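Local coordinates for protein NEQ011 (Nanoarchaeum equitans Kin4-M, PDB 6GQ8) that probably works as an iron-dependent superoxide reductase, a non-haem enzyme of the desulfoferrodoxin family that removes superoxide, at residues 25-30 with 44-49; 35-40 with 75-80; 92-95 with 101-104. One frame throughout, in Å; residues are numbered along the deposited sequence.

Interaction 1: 25-30 with 44-49; sequences ITIEVG and QWVDLY
Asp47 OD1 is gripped twice, by a salt bridge to Arg62 NE and by a weak hydrogen bond with His59 NE2, on the outer side of a strand whose inner side chains, Val46 and Leu48, meet Ile25 and Ile27. This is the interior of an immunoglobulin-like beta sandwich. Strands 22-29 and 43-52 belong to different sheets and face each other. The axes of 25-29 and 44-49 come within 9.1 Å, with 143° between their N-to-C directions, roughly antiparallel. No hydrogen bond joins the two segments; only apolar side chains meet, and all four are buried. Ile27 sits between the two residues opposite. Its two branches divide the work. CG2 stands anti to the backbone N and reaches Val46 CG2 at 3.7 Å, while CD1, at the end of the other branch, lies 4.0 Å from Leu48 CB. Leu48 holds CG anti to its own N (chi1 177°), which carries the two methyls on toward the other sheet. There CD2 fits between two isoleucines, 3.9 Å from Ile25 CG2 and 4.0 Å from Ile27 CD1. With an alanine in place of Leu48, both isoleucines would probably face a gap where the methyls had been. Other strands close the interior around the contact: Leu48 also touches Val81 and Ile60, and Ile25 touches Leu91 and Ile14. On the outer face, Trp45 NE1 bonds to His59 ND1 of the second subunit. Ile25 adds a further touch from the end of its longer branch, with CD1 4.0 Å from Leu48 CD2.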
loop_
_atom_site.group_PDB
_atom_site.type_symbol
_atom_site.label_atom_id
_atom_site.label_comp_id
_atom_site.label_asym_id
_atom_site.label_seq_id
_atom_site.Cartn_x
_atom_site.Cartn_y
_atom_site.Cartn_z
ATOM N N ILE A 25 -1.144 12.989 -14.547
ATOM C CA ILE A 25 -2.380 13.013 -13.779
ATOM C C ILE A 25 -2.051 13.525 -12.384
ATOM O O ILE A 25 -1.355 12.851 -11.613
ATOM C CB ILE A 25 -3.039 11.628 -13.721
ATOM C CG1 ILE A 25 -3.310 11.114 -15.139
ATOM C CG2 ILE A 25 -4.335 11.686 -12.934
ATOM C CD1 ILE A 25 -3.570 9.621 -15.211
ATOM N N THR A 26 -2.538 14.719 -12.065
ATOM C CA THR A 26 -2.365 15.311 -10.747
ATOM C C THR A 26 -3.635 15.079 -9.938
ATOM O O THR A 26 -4.743 15.296 -10.438
ATOM C CB THR A 26 -2.068 16.811 -10.847
ATOM O OG1 THR A 26 -0.915 17.025 -11.671
ATOM C CG2 THR A 26 -1.810 17.401 -9.465
ATOM N N ILE A 27 -3.469 14.628 -8.697
ATOM C CA ILE A 27 -4.579 14.419 -7.778
ATOM C C ILE A 27 -4.273 15.199 -6.509
ATOM O O ILE A 27 -3.200 15.030 -5.920
ATOM C CB ILE A 27 -4.795 12.927 -7.456
ATOM C CG1 ILE A 27 -4.856 12.097 -8.740
ATOM C CG2 ILE A 27 -6.076 12.735 -6.663
ATOM C CD1 ILE A 27 -4.427 10.663 -8.548
ATOM N N GLU A 28 -5.201 16.059 -6.099
ATOM C CA GLU A 28 -5.029 16.854 -4.892
ATOM C C GLU A 28 -6.335 16.883 -4.116
ATOM O O GLU A 28 -7.395 17.152 -4.689
ATOM C CB GLU A 28 -4.579 18.283 -5.231
ATOM C CG GLU A 28 -4.247 19.137 -4.015
ATOM C CD GLU A 28 -3.644 20.486 -4.379
ATOM O OE1 GLU A 28 -3.637 20.840 -5.577
ATOM O OE2 GLU A 28 -3.178 21.194 -3.461
ATOM N N VAL A 29 -6.256 16.604 -2.817
ATOM C CA VAL A 29 -7.401 16.690 -1.918
ATOM C C VAL A 29 -7.289 17.989 -1.133
ATOM O O VAL A 29 -6.228 18.295 -0.575
ATOM C CB VAL A 29 -7.470 15.479 -0.974
ATOM C CG1 VAL A 29 -8.676 15.597 -0.051
ATOM C CG2 VAL A 29 -7.530 14.182 -1.772
ATOM N N GLY A 30 -8.370 18.759 -1.105
ATOM C CA GLY A 30 -8.345 20.033 -0.412
ATOM C C GLY A 30 -7.621 21.119 -1.175
ATOM O O GLY A 30 -6.893 21.919 -0.571
ATOM N N GLN A 44 -5.311 10.131 4.141
ATOM C CA GLN A 44 -4.321 9.068 4.265
ATOM C C GLN A 44 -3.827 8.558 2.917
ATOM O O GLN A 44 -2.630 8.301 2.760
ATOM C CB GLN A 44 -4.900 7.910 5.081
ATOM C CG GLN A 44 -3.855 6.967 5.651
ATOM C CD GLN A 44 -4.452 5.972 6.632
ATOM O OE1 GLN A 44 -5.041 4.967 6.231
ATOM N NE2 GLN A 44 -4.314 6.256 7.925
ATOM N N TRP A 45 -4.715 8.398 1.939
ATOM C CA TRP A 45 -4.308 7.808 0.671
ATOM C C TRP A 45 -5.299 8.177 -0.423
ATOM O O TRP A 45 -6.408 8.648 -0.157
ATOM C CB TRP A 45 -4.175 6.284 0.784
ATOM C CG TRP A 45 -5.390 5.580 1.325
ATOM C CD1 TRP A 45 -5.595 5.170 2.617
ATOM C CD2 TRP A 45 -6.557 5.189 0.593
ATOM N NE1 TRP A 45 -6.815 4.551 2.728
ATOM C CE2 TRP A 45 -7.423 4.543 1.499
ATOM C CE3 TRP A 45 -6.948 5.307 -0.747
ATOM C CZ2 TRP A 45 -8.662 4.032 1.113
ATOM C CZ3 TRP A 45 -8.176 4.799 -1.128
ATOM C CH2 TRP A 45 -9.019 4.170 -0.200
ATOM N N VAL A 46 -4.876 7.949 -1.664
ATOM C CA VAL A 46 -5.729 8.101 -2.837
ATOM C C VAL A 46 -5.466 6.932 -3.780
ATOM O O VAL A 46 -4.311 6.588 -4.047
ATOM C CB VAL A 46 -5.496 9.448 -3.553
ATOM C CG1 VAL A 46 -4.014 9.684 -3.788
ATOM C CG2 VAL A 46 -6.260 9.492 -4.867
ATOM N N ASP A 47 -6.536 6.304 -4.258
ATOM C CA ASP A 47 -6.456 5.297 -5.308
ATOM C C ASP A 47 -6.920 5.912 -6.621
ATOM O O ASP A 47 -7.911 6.647 -6.654
ATOM C CB ASP A 47 -7.320 4.077 -4.977
ATOM C CG ASP A 47 -6.603 3.069 -4.103
ATOM O OD1 ASP A 47 -5.367 2.959 -4.207
ATOM O OD2 ASP A 47 -7.284 2.375 -3.315
ATOM N N LEU A 48 -6.196 5.619 -7.700
ATOM C CA LEU A 48 -6.528 6.127 -9.027
ATOM C C LEU A 48 -6.828 4.955 -9.949
ATOM O O LEU A 48 -5.990 4.062 -10.114
ATOM C CB LEU A 48 -5.389 6.974 -9.595
ATOM C CG LEU A 48 -5.592 7.500 -11.019
ATOM C CD1 LEU A 48 -6.700 8.545 -11.068
ATOM C CD2 LEU A 48 -4.298 8.060 -11.576
ATOM N N TYR A 49 -8.012 4.965 -10.555
ATOM C CA TYR A 49 -8.413 3.945 -11.511
ATOM C C TYR A 49 -8.692 4.581 -12.866
ATOM O O TYR A 49 -9.021 5.768 -12.961
ATOM C CB TYR A 49 -9.667 3.198 -11.044
ATOM C CG TYR A 49 -9.545 2.530 -9.690
ATOM C CD1 TYR A 49 -9.191 1.189 -9.583
ATOM C CD2 TYR A 49 -9.804 3.234 -8.524
ATOM C CE1 TYR A 49 -9.087 0.572 -8.346
ATOM C CE2 TYR A 49 -9.705 2.626 -7.282
ATOM C CZ TYR A 49 -9.347 1.296 -7.202
ATOM O OH TYR A 49 -9.244 0.693 -5.973
#

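Interaction 2: 35-40 with 75-80; sequences HPNEPS and TEPKAI. With FE (Fe (III) ion), chain E.
The iron-site loop is tied to strand 74-84 by Asn37, two residues after the iron ligand His35. Asn37 ND2 donates to Thr75 O at 2.8 Å. The bond is bent, with 137° at the hydrogen. Thr75 O lies near the plane of the amide, but the donor stands 56° above the carbonyl plane of Thr75. At the other end of the amide, Asn37 OD1 bonds to His68 ND1, so both ends are held, which probably fixes the way round of the amide. Glu76 bends at chi2 (-64°), which brings OE2 to 3.9 Å from Asn37 ND2, too far for a bond; its OE1 makes a salt bridge with Lys34. Next to it the strand turns a corner. Pro77 is the centre of an inverse gamma turn, closed by a weak bond from Lys78 N to Glu76 O. Before the corner, Thr75 OG1 bonds to Ile60 O of the fourth subunit. Earlier in the loop, His35 NE2 binds the iron at 2.2 Å, and His10, His41, His100 and Cys97 complete the four-histidine, one-cysteine site of superoxide reductases. His35 ND1 donates to Pro36 O at 2.7 Å, on a lone pair in the carbonyl plane. The bond is bent and the oxygen tilted from the ring plane, yet it probably helps fix the ring's rotation. Pro36 CD lies over the rim of one face of that ring, 3.4 Å above its plane.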
loop_
_atom_site.group_PDB
_atom_site.type_symbol
_atom_site.label_atom_id
_atom_site.label_comp_id
_atom_site.label_asym_id
_atom_site.label_seq_id
_atom_site.Cartn_x
_atom_site.Cartn_y
_atom_site.Cartn_z
ATOM N N HIS A 35 -7.354 20.731 3.698
ATOM C CA HIS A 35 -7.847 19.815 4.717
ATOM C C HIS A 35 -6.826 19.719 5.850
ATOM O O HIS A 35 -5.619 19.767 5.599
ATOM C CB HIS A 35 -8.092 18.430 4.109
ATOM C CG HIS A 35 -8.756 17.459 5.039
ATOM N ND1 HIS A 35 -8.050 16.665 5.917
ATOM C CD2 HIS A 35 -10.061 17.134 5.207
ATOM C CE1 HIS A 35 -8.889 15.903 6.594
ATOM N NE2 HIS A 35 -10.117 16.167 6.183
ATOM N N PRO A 36 -7.279 19.608 7.100
ATOM C CA PRO A 36 -6.333 19.437 8.210
ATOM C C PRO A 36 -5.431 18.231 7.987
ATOM O O PRO A 36 -5.828 17.233 7.380
ATOM C CB PRO A 36 -7.246 19.239 9.427
ATOM C CG PRO A 36 -8.510 19.942 9.062
ATOM C CD PRO A 36 -8.667 19.767 7.570
ATOM N N ASN A 37 -4.189 18.342 8.467
ATOM C CA ASN A 37 -3.201 17.263 8.371
ATOM C C ASN A 37 -2.651 17.038 9.776
ATOM O O ASN A 37 -1.587 17.547 10.133
ATOM C CB ASN A 37 -2.097 17.597 7.369
ATOM C CG ASN A 37 -1.310 16.374 6.939
ATOM O OD1 ASN A 37 -1.303 15.351 7.626
ATOM N ND2 ASN A 37 -0.640 16.473 5.798
ATOM N N GLU A 38 -3.379 16.258 10.561
ATOM C CA GLU A 38 -3.112 16.016 11.969
ATOM C C GLU A 38 -3.072 14.520 12.221
ATOM O O GLU A 38 -3.611 13.737 11.430
ATOM C CB GLU A 38 -4.196 16.671 12.837
ATOM C CG GLU A 38 -4.405 18.148 12.553
ATOM C CD GLU A 38 -5.731 18.660 13.079
ATOM O OE1 GLU A 38 -6.533 17.842 13.578
ATOM O OE2 GLU A 38 -5.967 19.884 13.007
ATOM N N PRO A 39 -2.445 14.084 13.322
ATOM C CA PRO A 39 -2.377 12.637 13.587
ATOM C C PRO A 39 -3.736 11.958 13.618
ATOM O O PRO A 39 -3.885 10.857 13.069
ATOM C CB PRO A 39 -1.671 12.571 14.947
ATOM C CG PRO A 39 -0.820 13.799 14.975
ATOM C CD PRO A 39 -1.630 14.859 14.276
ATOM N N SER A 40 -4.743 12.597 14.212
ATOM C CA SER A 40 -6.070 12.010 14.342
ATOM C C SER A 40 -7.045 12.483 13.269
ATOM O O SER A 40 -8.237 12.170 13.354
ATOM C CB SER A 40 -6.644 12.290 15.732
ATOM O OG SER A 40 -5.839 11.693 16.733
ATOM N N THR A 75 3.118 14.966 5.007
ATOM C CA THR A 75 2.916 14.667 3.595
ATOM C C THR A 75 1.612 15.308 3.135
ATOM O O THR A 75 0.541 15.006 3.674
ATOM C CB THR A 75 2.881 13.162 3.331
ATOM O OG1 THR A 75 4.004 12.532 3.962
ATOM C CG2 THR A 75 2.948 12.903 1.828
ATOM N N GLU A 76 1.711 16.199 2.153
ATOM C CA GLU A 76 0.529 16.856 1.613
ATOM C C GLU A 76 -0.282 15.883 0.764
ATOM O O GLU A 76 0.288 15.047 0.055
ATOM C CB GLU A 76 0.926 18.061 0.760
ATOM C CG GLU A 76 1.283 19.291 1.554
ATOM C CD GLU A 76 0.111 19.824 2.350
ATOM O OE1 GLU A 76 -0.780 20.452 1.735
ATOM O OE2 GLU A 76 0.075 19.608 3.580
ATOM N N PRO A 77 -1.610 15.969 0.804
ATOM C CA PRO A 77 -2.455 15.083 -0.017
ATOM C C PRO A 77 -2.500 15.530 -1.475
ATOM O O PRO A 77 -3.543 15.929 -2.002
ATOM C CB PRO A 77 -3.818 15.196 0.679
ATOM C CG PRO A 77 -3.819 16.559 1.263
ATOM C CD PRO A 77 -2.406 16.832 1.694
ATOM N N LYS A 78 -1.339 15.493 -2.129
ATOM C CA LYS A 78 -1.211 15.867 -3.532
ATOM C C LYS A 78 -0.162 14.978 -4.180
ATOM O O LYS A 78 0.915 14.776 -3.614
ATOM C CB LYS A 78 -0.819 17.343 -3.682
ATOM C CG LYS A 78 -0.533 17.765 -5.117
ATOM C CD LYS A 78 -0.141 19.232 -5.209
ATOM C CE LYS A 78 0.107 19.636 -6.655
ATOM N NZ LYS A 78 0.367 21.096 -6.804
ATOM N N ALA A 79 -0.472 14.451 -5.362
ATOM C CA ALA A 79 0.461 13.566 -6.040
ATOM C C ALA A 79 0.279 13.685 -7.543
ATOM O O ALA A 79 -0.820 13.956 -8.034
ATOM C CB ALA A 79 0.276 12.108 -5.605
ATOM N N ILE A 80 1.375 13.478 -8.266
ATOM C CA ILE A 80 1.370 13.423 -9.720
ATOM C C ILE A 80 1.898 12.058 -10.134
ATOM O O ILE A 80 2.972 11.641 -9.684
ATOM C CB ILE A 80 2.213 14.551 -10.343
ATOM C CG1 ILE A 80 1.779 15.912 -9.794
ATOM C CG2 ILE A 80 2.092 14.535 -11.863
ATOM C CD1 ILE A 80 2.461 17.086 -10.470
HETATM FE FE FE E . -11.911 15.141 7.065
#

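Interaction 3: 92-95 with 101-104; sequences IAIS and GLWK
Lys104 puts CG anti to its backbone N (chi1 -175°), and Ile92 places CG2 in the same relation to its own N; these two carbons meet at 3.8 Å. They lie on one face of the beta hairpin formed by strands 89-97 and 101-108, near the edge of the five-stranded sheet of the sandwich. The strands run antiparallel, and the axes of 92-95 and 101-104 approach to 4.7 Å. Ser95 and Trp103 form the hydrogen-bonded pair. Ser95 N donates to Trp103 O at 2.9 Å, and Trp103 N returns a bond of 2.9 Å to Ser95 O. The first is nearly straight, the second somewhat more bent. Ile94 and Lys104 form the neighbouring non-hydrogen-bonded pair. Here CA-H...O contacts add to the join, including one of 3.3 Å from Lys104 CA to Ala93 O. On the same face as Lys104, Ile94 CG2 touches Leu102 CD2 at 4.1 Å. The NZ of Lys104 makes a salt bridge with Glu106. The other face carries Ser95 and Trp103. The indole of Trp103 leads away from Ser95 and stacks on the ring of the iron ligand His10. Stacked on a ligand, with its side chain about 6 Å from the iron, it is a second-shell residue. Ser95 OG bonds weakly to His10 O, so both residues of the pair touch His10, one of the five iron ligands. Ser95 O lies at the edge of the indole, near its plane, while Ser95 OG approaches Trp103 CB at 3.9 Å.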
loop_
_atom_site.group_PDB
_atom_site.type_symbol
_atom_site.label_atom_id
_atom_site.label_comp_id
_atom_site.label_asym_id
_atom_site.label_seq_id
_atom_site.Cartn_x
_atom_site.Cartn_y
_atom_site.Cartn_z
ATOM N N ILE A 92 -10.927 7.649 -12.225
ATOM C CA ILE A 92 -11.656 7.592 -10.965
ATOM C C ILE A 92 -10.649 7.709 -9.833
ATOM O O ILE A 92 -9.720 6.899 -9.736
ATOM C CB ILE A 92 -12.481 6.301 -10.832
ATOM C CG1 ILE A 92 -13.458 6.166 -12.005
ATOM C CG2 ILE A 92 -13.231 6.280 -9.508
ATOM C CD1 ILE A 92 -14.169 4.829 -12.067
ATOM N N ALA A 93 -10.820 8.724 -8.992
ATOM C CA ALA A 93 -9.975 8.927 -7.826
ATOM C C ALA A 93 -10.796 8.663 -6.576
ATOM O O ALA A 93 -11.917 9.168 -6.447
ATOM C CB ALA A 93 -9.395 10.342 -7.796
ATOM N N ILE A 94 -10.237 7.878 -5.662
ATOM C CA ILE A 94 -10.863 7.563 -4.386
ATOM C C ILE A 94 -9.880 7.952 -3.297
ATOM O O ILE A 94 -8.740 7.476 -3.288
ATOM C CB ILE A 94 -11.235 6.076 -4.282
ATOM C CG1 ILE A 94 -12.256 5.701 -5.360
ATOM C CG2 ILE A 94 -11.764 5.750 -2.890
ATOM C CD1 ILE A 94 -12.738 4.267 -5.270
ATOM N N SER A 95 -10.316 8.815 -2.385
ATOM C CA SER A 95 -9.477 9.287 -1.298
ATOM C C SER A 95 -10.131 8.950 0.034
ATOM O O SER A 95 -11.355 8.812 0.126
ATOM C CB SER A 95 -9.239 10.796 -1.397
ATOM O OG SER A 95 -10.463 11.500 -1.304
ATOM N N GLY A 101 -14.425 9.309 6.106
ATOM C CA GLY A 101 -14.707 8.231 5.180
ATOM C C GLY A 101 -14.068 8.425 3.815
ATOM O O GLY A 101 -13.028 9.070 3.666
ATOM N N LEU A 102 -14.718 7.851 2.806
ATOM C CA LEU A 102 -14.196 7.767 1.451
ATOM C C LEU A 102 -14.942 8.719 0.523
ATOM O O LEU A 102 -16.150 8.933 0.661
ATOM C CB LEU A 102 -14.304 6.335 0.919
ATOM C CG LEU A 102 -13.501 5.296 1.700
ATOM C CD1 LEU A 102 -14.154 3.925 1.625
ATOM C CD2 LEU A 102 -12.088 5.240 1.162
ATOM N N TRP A 103 -14.206 9.269 -0.442
ATOM C CA TRP A 103 -14.733 10.243 -1.387
ATOM C C TRP A 103 -14.249 9.898 -2.788
ATOM O O TRP A 103 -13.098 9.495 -2.970
ATOM C CB TRP A 103 -14.301 11.664 -1.012
ATOM C CG TRP A 103 -14.741 12.082 0.358
ATOM C CD1 TRP A 103 -14.152 11.757 1.546
ATOM C CD2 TRP A 103 -15.861 12.914 0.679
ATOM N NE1 TRP A 103 -14.842 12.330 2.587
ATOM C CE2 TRP A 103 -15.896 13.045 2.081
ATOM C CE3 TRP A 103 -16.840 13.560 -0.084
ATOM C CZ2 TRP A 103 -16.867 13.799 2.736
ATOM C CZ3 TRP A 103 -17.804 14.303 0.568
ATOM C CH2 TRP A 103 -17.810 14.418 1.963
ATOM N N LYS A 104 -15.129 10.069 -3.774
ATOM C CA LYS A 104 -14.865 9.675 -5.151
ATOM C C LYS A 104 -15.025 10.864 -6.088
ATOM O O LYS A 104 -15.896 11.717 -5.887
ATOM C CB LYS A 104 -15.811 8.553 -5.602
ATOM C CG LYS A 104 -15.511 8.010 -6.993
ATOM C CD LYS A 104 -16.461 6.892 -7.387
ATOM C CE LYS A 104 -17.773 7.460 -7.906
ATOM N NZ LYS A 104 -18.592 6.445 -8.624
#

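Overall arrangement
The three contacts lie in one sandwich. Interaction 1 packs the two sheets face to face, close to the centre of the chain. Interaction 2 lies about 11 Å from it, centre to centre, and shares the three-stranded sheet, where strands 22-29 and 74-84 are neighbours. Interaction 3 lies about 8 Å from interaction 1, again between centres, and shares the five-stranded sheet, where strands 43-52 and 89-97 are neighbours. Interactions 2 and 3 do not touch; their centres are about 14 Å apart. Along the chain the segments of interactions 1 and 2 alternate, and interaction 3 follows both. The core thus links two regions that flank the iron, one holding a ligand and one backing another.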